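Local structure of secreted protein (Streptomyces lividans TK24, 5LXZ) at residues R246-L251 with N459-S464; P296-L301 with A545-T550. The protein probably acts as a copper-radical oxidase of family AA5, oxidising alcohol groups, perhaps those of glycans, to aldehydes. The protein carries 1 engineered substitution. All coordinates share one frame; numbering follows the deposited sequence.

Contact 1. Residues R246-L251 with N459-S464; sequences RAYPTL and NYHSGS. Engineered in segment 246-251: Ala247 (natural residue Trp). With CU (copper (II) ion), chain B; EDO (1,2-ethanediol), chain P.
Tyr248, Tyr460 and His461 bring two distant loops together at the mononuclear copper site, in an arrangement like that of galactose oxidase and its relatives. The Tyr248 phenol oxygen OH binds the copper at 2.1 Å, and His461 NE2 binds it at 2.0 Å. Water 1 and His548 are further ligands. Tyr460 also belongs to the site: its OH stands at a longer 2.8 Å from the copper and donates a 3.0 Å hydrogen bond to Tyr248 OH, meeting the Tyr248 ring at its edge and near its plane. The two phenol side chains run at about a right angle. With its CG opposite the backbone N (chi1 -174°), Tyr460 lays one face of its ring against the imidazole of the next residue, with His461 CD2 3.7 Å above the plane, over its centre. The other nitrogen of that imidazole, ND1, is hydrogen-bonded to Asp478 OD2, a second-shell carboxylate that helps to fix how the ring is turned. Tyr248 also touches Cys80, probably its thioether partner as in related enzymes. The hydrogen bond from Tyr460 thus falls on the very oxygen that binds the metal and would probably draw electron density from it.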
loop_
_atom_site.group_PDB
_atom_site.type_symbol
_atom_site.label_atom_id
_atom_site.label_comp_id
_atom_site.label_asym_id
_atom_site.label_seq_id
_atom_site.Cartn_x
_atom_site.Cartn_y
_atom_site.Cartn_z
ATOM N N ARG A 246 1.531 -14.265 -4.842
ATOM C CA ARG A 246 1.674 -13.176 -3.883
ATOM C C ARG A 246 0.357 -12.459 -3.684
ATOM O O ARG A 246 -0.138 -11.818 -4.591
ATOM C CB ARG A 246 2.720 -12.151 -4.341
ATOM C CG ARG A 246 4.087 -12.719 -4.722
ATOM C CD ARG A 246 4.931 -11.557 -5.265
ATOM N NE ARG A 246 6.160 -12.068 -5.828
ATOM C CZ ARG A 246 7.295 -12.275 -5.154
ATOM N NH1 ARG A 246 7.440 -11.936 -3.899
ATOM N NH2 ARG A 246 8.358 -12.809 -5.752
ATOM N N ALA A 247 -0.199 -12.574 -2.481
ATOM C CA ALA A 247 -1.202 -11.652 -1.985
ATOM C C ALA A 247 -0.476 -10.584 -1.212
ATOM O O ALA A 247 0.264 -10.877 -0.269
ATOM C CB ALA A 247 -2.228 -12.330 -1.072
ATOM N N TYR A 248 -0.698 -9.324 -1.593
ATOM C CA TYR A 248 -0.136 -8.132 -0.928
ATOM C C TYR A 248 1.354 -7.880 -1.216
ATOM O O TYR A 248 2.134 -7.515 -0.323
ATOM C CB TYR A 248 -0.321 -8.164 0.580
ATOM C CG TYR A 248 -1.680 -8.022 1.131
ATOM C CD1 TYR A 248 -2.818 -7.927 0.336
ATOM C CD2 TYR A 248 -1.799 -7.911 2.502
ATOM C CE1 TYR A 248 -4.051 -7.776 0.928
ATOM C CE2 TYR A 248 -3.013 -7.786 3.082
ATOM C CZ TYR A 248 -4.125 -7.712 2.304
ATOM O OH TYR A 248 -5.290 -7.557 2.984
ATOM N N PRO A 249 1.799 -8.045 -2.462
ATOM C CA PRO A 249 3.168 -7.667 -2.775
ATOM C C PRO A 249 3.314 -6.135 -2.999
ATOM O O PRO A 249 2.347 -5.455 -3.380
ATOM C CB PRO A 249 3.416 -8.403 -4.074
ATOM C CG PRO A 249 2.133 -8.268 -4.773
ATOM C CD PRO A 249 1.071 -8.401 -3.687
ATOM N N THR A 250 4.534 -5.631 -2.783
ATOM C CA THR A 250 4.860 -4.315 -3.336
ATOM C C THR A 250 5.531 -4.482 -4.665
ATOM O O THR A 250 6.427 -5.310 -4.799
ATOM C CB THR A 250 5.761 -3.532 -2.379
ATOM O OG1 THR A 250 4.921 -3.068 -1.313
ATOM C CG2 THR A 250 6.405 -2.318 -3.012
ATOM N N LEU A 251 5.093 -3.664 -5.633
ATOM C CA LEU A 251 5.778 -3.500 -6.910
ATOM C C LEU A 251 6.388 -2.123 -6.938
ATOM O O LEU A 251 5.672 -1.145 -6.688
ATOM C CB LEU A 251 4.776 -3.631 -8.043
ATOM C CG LEU A 251 4.564 -5.045 -8.600
ATOM C CD1 LEU A 251 4.182 -6.064 -7.607
ATOM C CD2 LEU A 251 3.522 -4.948 -9.730
ATOM N N ASN A 459 -10.786 3.871 7.216
ATOM C CA ASN A 459 -9.809 3.086 7.971
ATOM C C ASN A 459 -9.146 2.109 7.011
ATOM O O ASN A 459 -8.600 2.570 6.001
ATOM C CB ASN A 459 -10.347 2.552 9.329
ATOM C CG ASN A 459 -11.496 1.550 9.214
ATOM O OD1 ASN A 459 -11.300 0.366 8.917
ATOM N ND2 ASN A 459 -12.724 2.022 9.493
ATOM N N TYR A 460 -9.161 0.827 7.317
ATOM C CA TYR A 460 -8.611 -0.236 6.446
ATOM C C TYR A 460 -9.214 -0.184 5.072
ATOM O O TYR A 460 -10.384 0.154 4.906
ATOM C CB TYR A 460 -8.985 -1.559 7.121
ATOM C CG TYR A 460 -8.455 -2.814 6.552
ATOM C CD1 TYR A 460 -7.107 -2.938 6.322
ATOM C CD2 TYR A 460 -9.290 -3.890 6.344
ATOM C CE1 TYR A 460 -6.592 -4.135 5.865
ATOM C CE2 TYR A 460 -8.774 -5.104 5.863
ATOM C CZ TYR A 460 -7.434 -5.177 5.634
ATOM O OH TYR A 460 -6.905 -6.369 5.162
ATOM N N HIS A 461 -8.403 -0.475 4.045
ATOM C CA HIS A 461 -8.896 -0.548 2.670
ATOM C C HIS A 461 -9.433 0.776 2.168
ATOM O O HIS A 461 -10.481 0.791 1.506
ATOM C CB HIS A 461 -9.938 -1.647 2.513
ATOM C CG HIS A 461 -9.377 -3.032 2.561
ATOM N ND1 HIS A 461 -10.163 -4.143 2.761
ATOM C CD2 HIS A 461 -8.115 -3.492 2.375
ATOM C CE1 HIS A 461 -9.417 -5.225 2.727
ATOM N NE2 HIS A 461 -8.177 -4.862 2.483
ATOM N N SER A 462 -8.685 1.846 2.421
ATOM C CA SER A 462 -8.989 3.190 1.942
ATOM C C SER A 462 -7.850 3.719 1.119
ATOM O O SER A 462 -6.800 3.033 0.918
ATOM C CB SER A 462 -9.246 4.139 3.117
ATOM O OG SER A 462 -10.234 3.641 3.973
ATOM N N GLY A 463 -8.029 4.935 0.579
ATOM C CA GLY A 463 -6.922 5.592 -0.063
ATOM C C GLY A 463 -7.312 6.942 -0.596
ATOM O O GLY A 463 -8.455 7.363 -0.415
ATOM N N SER A 464 -6.360 7.608 -1.251
ATOM C CA SER A 464 -6.580 8.943 -1.779
ATOM C C SER A 464 -5.740 9.161 -3.009
ATOM O O SER A 464 -4.627 8.612 -3.132
ATOM C CB SER A 464 -6.340 10.024 -0.740
ATOM O OG SER A 464 -4.991 10.087 -0.326
HETATM CU CU CU B . -6.498 -5.993 2.402
HETATM C C1 EDO P . 1.498 -1.669 -3.564
HETATM O O1 EDO P . 0.559 -1.589 -4.649
HETATM C C2 EDO P . 2.814 -1.140 -4.013
HETATM O O2 EDO P . 2.983 -1.737 -5.304
HETATM O O HOH W 1 -7.442 -7.891 2.932
#

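Contact 2. Residues P296-L301 with A545-T550; sequences PTYPAL and ASTHVT. With CU (copper (II) ion), chain B.
The ring of Tyr298 leans over one face of the copper ligand His548, where a hairpin of the C-terminal early-set domain enters the core of the Kelch propeller, as in galactose oxidase. The two rings meet obliquely, with planes at 40° and centroids 4.6 Å apart. Tyr298 CE2 makes the closest approach, 3.3 Å from His548 CG, and sits above that face of the imidazole, offset toward its rim. Tyr298 reaches it with CG opposite its own carbonyl carbon (chi1 -70°), and its hydroxyl is held farther on by Thr81 O. The Tyr298 ring also stacks with that of Tyr248, which joins this contact to the copper-bound phenol.

Thr547 comes at Tyr298 roughly at a right angle, its CG2 methyl 3.9 Å from Tyr298 CZ. Its hydroxyl works on the histidine instead: His548 ND1 donates to Thr547 OG1 at 2.8 Å, nearly in the ring plane and fairly straight (158°). This bond and the copper, 2.1 Å from His548 NE2, together hold the imidazole in its rotation, while Thr547 OG1 is itself hydrogen-bonded to Ile29 O. Replacing Tyr298 by an alanine would probably open a gap against the His548 face and the Thr547 methyl and leave Thr81 O without this hydroxyl partner.

Residues 547 to 550 form a type I' turn, which places His548 at its bend. Thr550 OG1 ties the turn by donating to His548 O, from above the carbonyl plane. Water 2 bridges the two segments, donating both to Tyr298 O and to Thr550 OG1, each at 2.8 Å.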
loop_
_atom_site.group_PDB
_atom_site.type_symbol
_atom_site.label_atom_id
_atom_site.label_comp_id
_atom_site.label_asym_id
_atom_site.label_seq_id
_atom_site.Cartn_x
_atom_site.Cartn_y
_atom_site.Cartn_z
ATOM N N PRO A 296 7.825 -7.883 5.435
ATOM C CA PRO A 296 6.389 -8.046 5.555
ATOM C C PRO A 296 5.670 -7.610 4.295
ATOM O O PRO A 296 6.329 -7.090 3.401
ATOM C CB PRO A 296 6.008 -7.107 6.708
ATOM C CG PRO A 296 7.147 -6.169 6.819
ATOM C CD PRO A 296 8.365 -6.858 6.344
ATOM N N THR A 297 4.364 -7.750 4.258
ATOM C CA THR A 297 3.589 -7.409 3.058
ATOM C C THR A 297 3.453 -5.917 2.878
ATOM O O THR A 297 3.641 -5.133 3.799
ATOM C CB THR A 297 2.191 -8.039 3.104
ATOM O OG1 THR A 297 1.436 -7.448 4.169
ATOM C CG2 THR A 297 2.279 -9.531 3.216
ATOM N N TYR A 298 3.160 -5.507 1.649
ATOM C CA TYR A 298 3.132 -4.114 1.231
ATOM C C TYR A 298 4.244 -3.291 1.882
ATOM O O TYR A 298 3.982 -2.191 2.436
ATOM C CB TYR A 298 1.752 -3.464 1.425
ATOM C CG TYR A 298 0.673 -3.960 0.502
ATOM C CD1 TYR A 298 0.870 -4.008 -0.861
ATOM C CD2 TYR A 298 -0.580 -4.349 0.983
ATOM C CE1 TYR A 298 -0.121 -4.440 -1.711
ATOM C CE2 TYR A 298 -1.571 -4.802 0.146
ATOM C CZ TYR A 298 -1.367 -4.818 -1.203
ATOM O OH TYR A 298 -2.406 -5.257 -2.005
ATOM N N PRO A 299 5.495 -3.734 1.783
ATOM C CA PRO A 299 6.572 -2.901 2.310
ATOM C C PRO A 299 6.667 -1.614 1.539
ATOM O O PRO A 299 6.598 -1.598 0.330
ATOM C CB PRO A 299 7.829 -3.742 2.137
ATOM C CG PRO A 299 7.469 -4.615 0.946
ATOM C CD PRO A 299 6.008 -4.910 1.043
ATOM N N ALA A 300 6.814 -0.489 2.226
ATOM C CA ALA A 300 6.926 0.792 1.552
ATOM C C ALA A 300 8.336 0.996 1.030
ATOM O O ALA A 300 9.224 1.366 1.790
ATOM C CB ALA A 300 6.528 1.907 2.497
ATOM N N LEU A 301 8.524 0.733 -0.264
ATOM C CA LEU A 301 9.841 0.676 -0.898
ATOM C C LEU A 301 9.920 1.746 -1.988
ATOM O O LEU A 301 9.194 1.665 -2.977
ATOM C CB LEU A 301 10.066 -0.684 -1.535
ATOM C CG LEU A 301 10.014 -1.875 -0.587
ATOM C CD1 LEU A 301 10.149 -3.178 -1.377
ATOM C CD2 LEU A 301 11.113 -1.814 0.459
ATOM N N ALA A 545 -0.864 5.524 -7.264
ATOM C CA ALA A 545 -1.509 4.223 -7.252
ATOM C C ALA A 545 -1.532 3.829 -5.779
ATOM O O ALA A 545 -0.486 3.561 -5.186
ATOM C CB ALA A 545 -0.736 3.217 -8.095
ATOM N N SER A 546 -2.699 3.841 -5.178
ATOM C CA SER A 546 -2.831 3.775 -3.759
ATOM C C SER A 546 -3.607 2.537 -3.344
ATOM O O SER A 546 -4.710 2.298 -3.839
ATOM C CB SER A 546 -3.565 5.033 -3.299
ATOM O OG SER A 546 -3.724 5.076 -1.871
ATOM N N THR A 547 -3.088 1.821 -2.359
ATOM C CA THR A 547 -3.804 0.735 -1.700
ATOM C C THR A 547 -3.133 0.426 -0.378
ATOM O O THR A 547 -1.946 0.614 -0.236
ATOM C CB THR A 547 -3.828 -0.578 -2.533
ATOM O OG1 THR A 547 -4.811 -1.473 -2.010
ATOM C CG2 THR A 547 -2.461 -1.332 -2.575
ATOM N N HIS A 548 -3.927 0.011 0.599
ATOM C CA HIS A 548 -3.425 -0.416 1.883
ATOM C C HIS A 548 -2.388 0.529 2.440
ATOM O O HIS A 548 -1.355 0.107 2.932
ATOM C CB HIS A 548 -2.864 -1.856 1.813
ATOM C CG HIS A 548 -3.875 -2.913 1.520
ATOM N ND1 HIS A 548 -4.466 -3.080 0.299
ATOM C CD2 HIS A 548 -4.336 -3.935 2.291
ATOM C CE1 HIS A 548 -5.213 -4.153 0.302
ATOM N NE2 HIS A 548 -5.173 -4.667 1.518
ATOM N N VAL A 549 -2.697 1.830 2.452
ATOM C CA VAL A 549 -1.868 2.820 3.090
ATOM C C VAL A 549 -0.489 2.951 2.433
ATOM O O VAL A 549 0.468 3.399 3.074
ATOM C CB VAL A 549 -1.709 2.600 4.630
ATOM C CG1 VAL A 549 -1.554 3.943 5.319
ATOM C CG2 VAL A 549 -2.894 1.867 5.245
ATOM N N THR A 550 -0.410 2.568 1.157
ATOM C CA THR A 550 0.857 2.407 0.461
ATOM C C THR A 550 0.723 3.041 -0.916
ATOM O O THR A 550 -0.183 2.674 -1.672
ATOM C CB THR A 550 1.200 0.905 0.323
ATOM O OG1 THR A 550 1.144 0.304 1.620
ATOM C CG2 THR A 550 2.623 0.677 -0.241
HETATM CU CU CU B . -6.498 -5.993 2.402
HETATM O O HOH W 2 3.189 0.320 3.462
HETATM O O HOH W 1 -7.442 -7.891 2.932
#

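In the fold
Following the chain, 246-251 leads into the first strand of one four-stranded propeller blade, and 296-301 leads into the first strand of the next. The chain then runs through further blades to 459-464, where contact 1 closes a loop of 207 intervening residues. It continues into the early-set domain to 545-550, where contact 2 closes one of 243. The segments alternate, so the two loops cross. Strand 462-466 belongs to a sheet shared with 14-18, near the N terminus, and strand 545-547 borders 30-33. Neighbouring blade entrances are joined directly by probable hydrogen bonds from Tyr298 N to Tyr248 O and from Thr250 OG1 to Pro299 O, and copper draws both contacts together.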